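Local coordinates for protein angel homolog 2 (Homo sapiens, PDB 6RW0) that removes 2',3'-cyclic phosphates as a member of the CCR4/nocturin family and probably binds the 3' untranslated regions of mRNA, at residues F237-L245 / L259-Q267. Numbering follows the deposited sequence.
Sequences FNSVPGSPL and LPIGKVSGQ
Asn238 O stands over the face of the Gln267 side-chain amide, 3.0 Å from Gln267 CD, without bonding to it: the angle to NE2 is poor, and OE1 is another acceptor. Both polar atoms of the amide have other partners. OE1 takes the hydroxyl of Ser265 on a lone pair in its own carbonyl plane, at 2.7 Å from Ser265 OG, and also receives Lys206 NZ; NE2 donates to Tyr198 O. A water joins Gln267 NE2 to Asn238 OD1, while Asn238 ND2 reaches Leu196 O, so both amides are fixed in rotation, their planes 25° apart.

Two consecutive carbonyls of 259-267 then grip 237-245. Ser265 O receives Val240 N at 2.9 Å, nearly end-on to the C=O, and Ser239 CA-H also leans on this oxygen. Val264 O takes Leu245 N at 3.1 Å. Pro244 CD rests against both Lys263 O and Val264 O, and Pro244 CB, on the same ring, meets Leu259 CD2 at 3.8 Å.

Ser243 sits with OG between its backbone N and carbonyl carbon (chi1 63°). From there OG donates to Val240 O, in the carbonyl plane, and caps Tyr246 N, while its CB rests 3.3 Å from Ser265 O.

Ser265 OG, which also accepts Gln267 N, closes an ST turn, and a type II beta turn runs from Val240 to Ser243, the N-cap of helix 244-251. The side chain of Asn238 lies about 7 Å from a bound magnesium ion, consistent with the Gly-Asp-Phe-Asn signature at the end of strand 231-236, an active-site element in other endonuclease/exonuclease/phosphatase enzymes.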
# COMPACT_ATOMS: atom_id res chain seq x y z
N PHE A 237 1.50 -4.21 0.92
CA PHE A 237 0.66 -5.41 0.90
C PHE A 237 1.37 -6.63 1.47
O PHE A 237 0.76 -7.69 1.59
CB PHE A 237 0.15 -5.68 -0.53
CG PHE A 237 -0.84 -4.65 -1.01
CD1 PHE A 237 -0.42 -3.39 -1.41
CD2 PHE A 237 -2.20 -4.93 -1.01
CE1 PHE A 237 -1.32 -2.43 -1.80
CE2 PHE A 237 -3.11 -3.97 -1.43
CZ PHE A 237 -2.67 -2.72 -1.81
N ASN A 238 2.64 -6.48 1.85
CA ASN A 238 3.43 -7.59 2.41
C ASN A 238 3.29 -8.84 1.55
O ASN A 238 3.25 -9.96 2.05
CB ASN A 238 3.07 -7.83 3.87
CG ASN A 238 3.89 -6.96 4.81
OD1 ASN A 238 5.11 -6.87 4.68
ND2 ASN A 238 3.23 -6.31 5.74
N SER A 239 3.25 -8.63 0.24
CA SER A 239 3.09 -9.70 -0.72
C SER A 239 3.91 -9.31 -1.94
O SER A 239 3.98 -8.13 -2.28
CB SER A 239 1.63 -9.84 -1.15
OG SER A 239 0.80 -10.12 -0.04
N VAL A 240 4.50 -10.31 -2.59
CA VAL A 240 5.46 -10.05 -3.66
C VAL A 240 4.88 -10.20 -5.06
O VAL A 240 3.81 -10.81 -5.24
CB VAL A 240 6.72 -10.92 -3.50
CG1 VAL A 240 7.32 -10.77 -2.10
CG2 VAL A 240 6.40 -12.37 -3.80
N PRO A 241 5.54 -9.66 -6.07
CA PRO A 241 5.01 -9.77 -7.44
C PRO A 241 4.84 -11.22 -7.86
O PRO A 241 5.68 -12.08 -7.60
CB PRO A 241 6.06 -9.04 -8.28
CG PRO A 241 6.64 -8.02 -7.31
CD PRO A 241 6.74 -8.79 -6.02
N GLY A 242 3.72 -11.49 -8.52
CA GLY A 242 3.42 -12.81 -8.99
C GLY A 242 2.86 -13.75 -7.95
O GLY A 242 2.50 -14.88 -8.29
N SER A 243 2.78 -13.33 -6.69
CA SER A 243 2.18 -14.16 -5.67
C SER A 243 0.69 -14.31 -5.95
O SER A 243 0.10 -13.53 -6.69
CB SER A 243 2.36 -13.51 -4.30
OG SER A 243 1.71 -12.25 -4.21
N PRO A 244 0.05 -15.31 -5.34
CA PRO A 244 -1.41 -15.42 -5.51
C PRO A 244 -2.16 -14.15 -5.14
O PRO A 244 -3.10 -13.76 -5.84
CB PRO A 244 -1.78 -16.60 -4.60
CG PRO A 244 -0.54 -17.47 -4.64
CD PRO A 244 0.61 -16.49 -4.64
N LEU A 245 -1.79 -13.48 -4.05
CA LEU A 245 -2.48 -12.26 -3.68
C LEU A 245 -2.28 -11.16 -4.73
O LEU A 245 -3.24 -10.49 -5.13
CB LEU A 245 -2.01 -11.83 -2.30
CG LEU A 245 -2.75 -10.62 -1.72
CD1 LEU A 245 -2.88 -10.70 -0.20
CD2 LEU A 245 -2.09 -9.29 -2.11
N LEU A 259 -4.50 -24.15 -2.00
CA LEU A 259 -3.44 -23.18 -1.75
C LEU A 259 -3.12 -23.11 -0.26
O LEU A 259 -3.99 -22.74 0.53
CB LEU A 259 -3.87 -21.81 -2.26
CG LEU A 259 -2.94 -20.62 -2.09
CD1 LEU A 259 -1.62 -20.90 -2.74
CD2 LEU A 259 -3.60 -19.38 -2.71
N PRO A 260 -1.90 -23.44 0.16
CA PRO A 260 -1.54 -23.29 1.58
C PRO A 260 -1.56 -21.84 2.02
O PRO A 260 -1.26 -20.92 1.25
CB PRO A 260 -0.12 -23.87 1.66
CG PRO A 260 0.02 -24.73 0.44
CD PRO A 260 -0.81 -24.06 -0.62
N ILE A 261 -1.91 -21.62 3.29
CA ILE A 261 -2.06 -20.25 3.78
C ILE A 261 -0.76 -19.46 3.67
O ILE A 261 -0.78 -18.24 3.45
CB ILE A 261 -2.65 -20.21 5.21
CG1 ILE A 261 -1.82 -21.01 6.21
CG2 ILE A 261 -4.10 -20.70 5.19
CD1 ILE A 261 -2.30 -20.79 7.64
N GLY A 262 0.38 -20.12 3.81
CA GLY A 262 1.64 -19.42 3.74
C GLY A 262 2.17 -19.16 2.35
O GLY A 262 3.23 -18.54 2.23
N LYS A 263 1.48 -19.63 1.31
CA LYS A 263 1.89 -19.40 -0.06
C LYS A 263 1.15 -18.23 -0.70
O LYS A 263 1.49 -17.84 -1.82
CB LYS A 263 1.68 -20.67 -0.90
CG LYS A 263 2.45 -21.88 -0.37
CD LYS A 263 3.95 -21.66 -0.30
CE LYS A 263 4.60 -21.83 -1.65
NZ LYS A 263 4.29 -23.15 -2.26
N VAL A 264 0.20 -17.65 0.02
CA VAL A 264 -0.62 -16.57 -0.52
C VAL A 264 0.22 -15.36 -0.89
O VAL A 264 0.04 -14.75 -1.95
CB VAL A 264 -1.71 -16.21 0.50
CG1 VAL A 264 -2.38 -14.90 0.17
CG2 VAL A 264 -2.73 -17.32 0.61
N SER A 265 1.13 -14.97 0.00
CA SER A 265 1.84 -13.71 -0.15
C SER A 265 3.16 -13.83 -0.91
O SER A 265 3.70 -12.81 -1.35
CB SER A 265 2.19 -13.13 1.22
OG SER A 265 3.16 -13.96 1.84
N GLY A 266 3.71 -15.03 -1.00
CA GLY A 266 4.99 -15.24 -1.68
C GLY A 266 6.17 -14.78 -0.83
O GLY A 266 7.27 -14.82 -1.30
N GLN A 267 5.95 -14.38 0.42
CA GLN A 267 7.04 -13.96 1.33
C GLN A 267 7.82 -15.20 1.75
O GLN A 267 7.23 -16.20 1.82
CB GLN A 267 6.53 -13.36 2.63
CG GLN A 267 5.85 -12.01 2.51
CD GLN A 267 4.97 -11.79 3.70
OE1 GLN A 267 3.97 -12.45 3.87
NE2 GLN A 267 5.36 -10.87 4.56
O HOH W 1 7.16 -8.65 3.78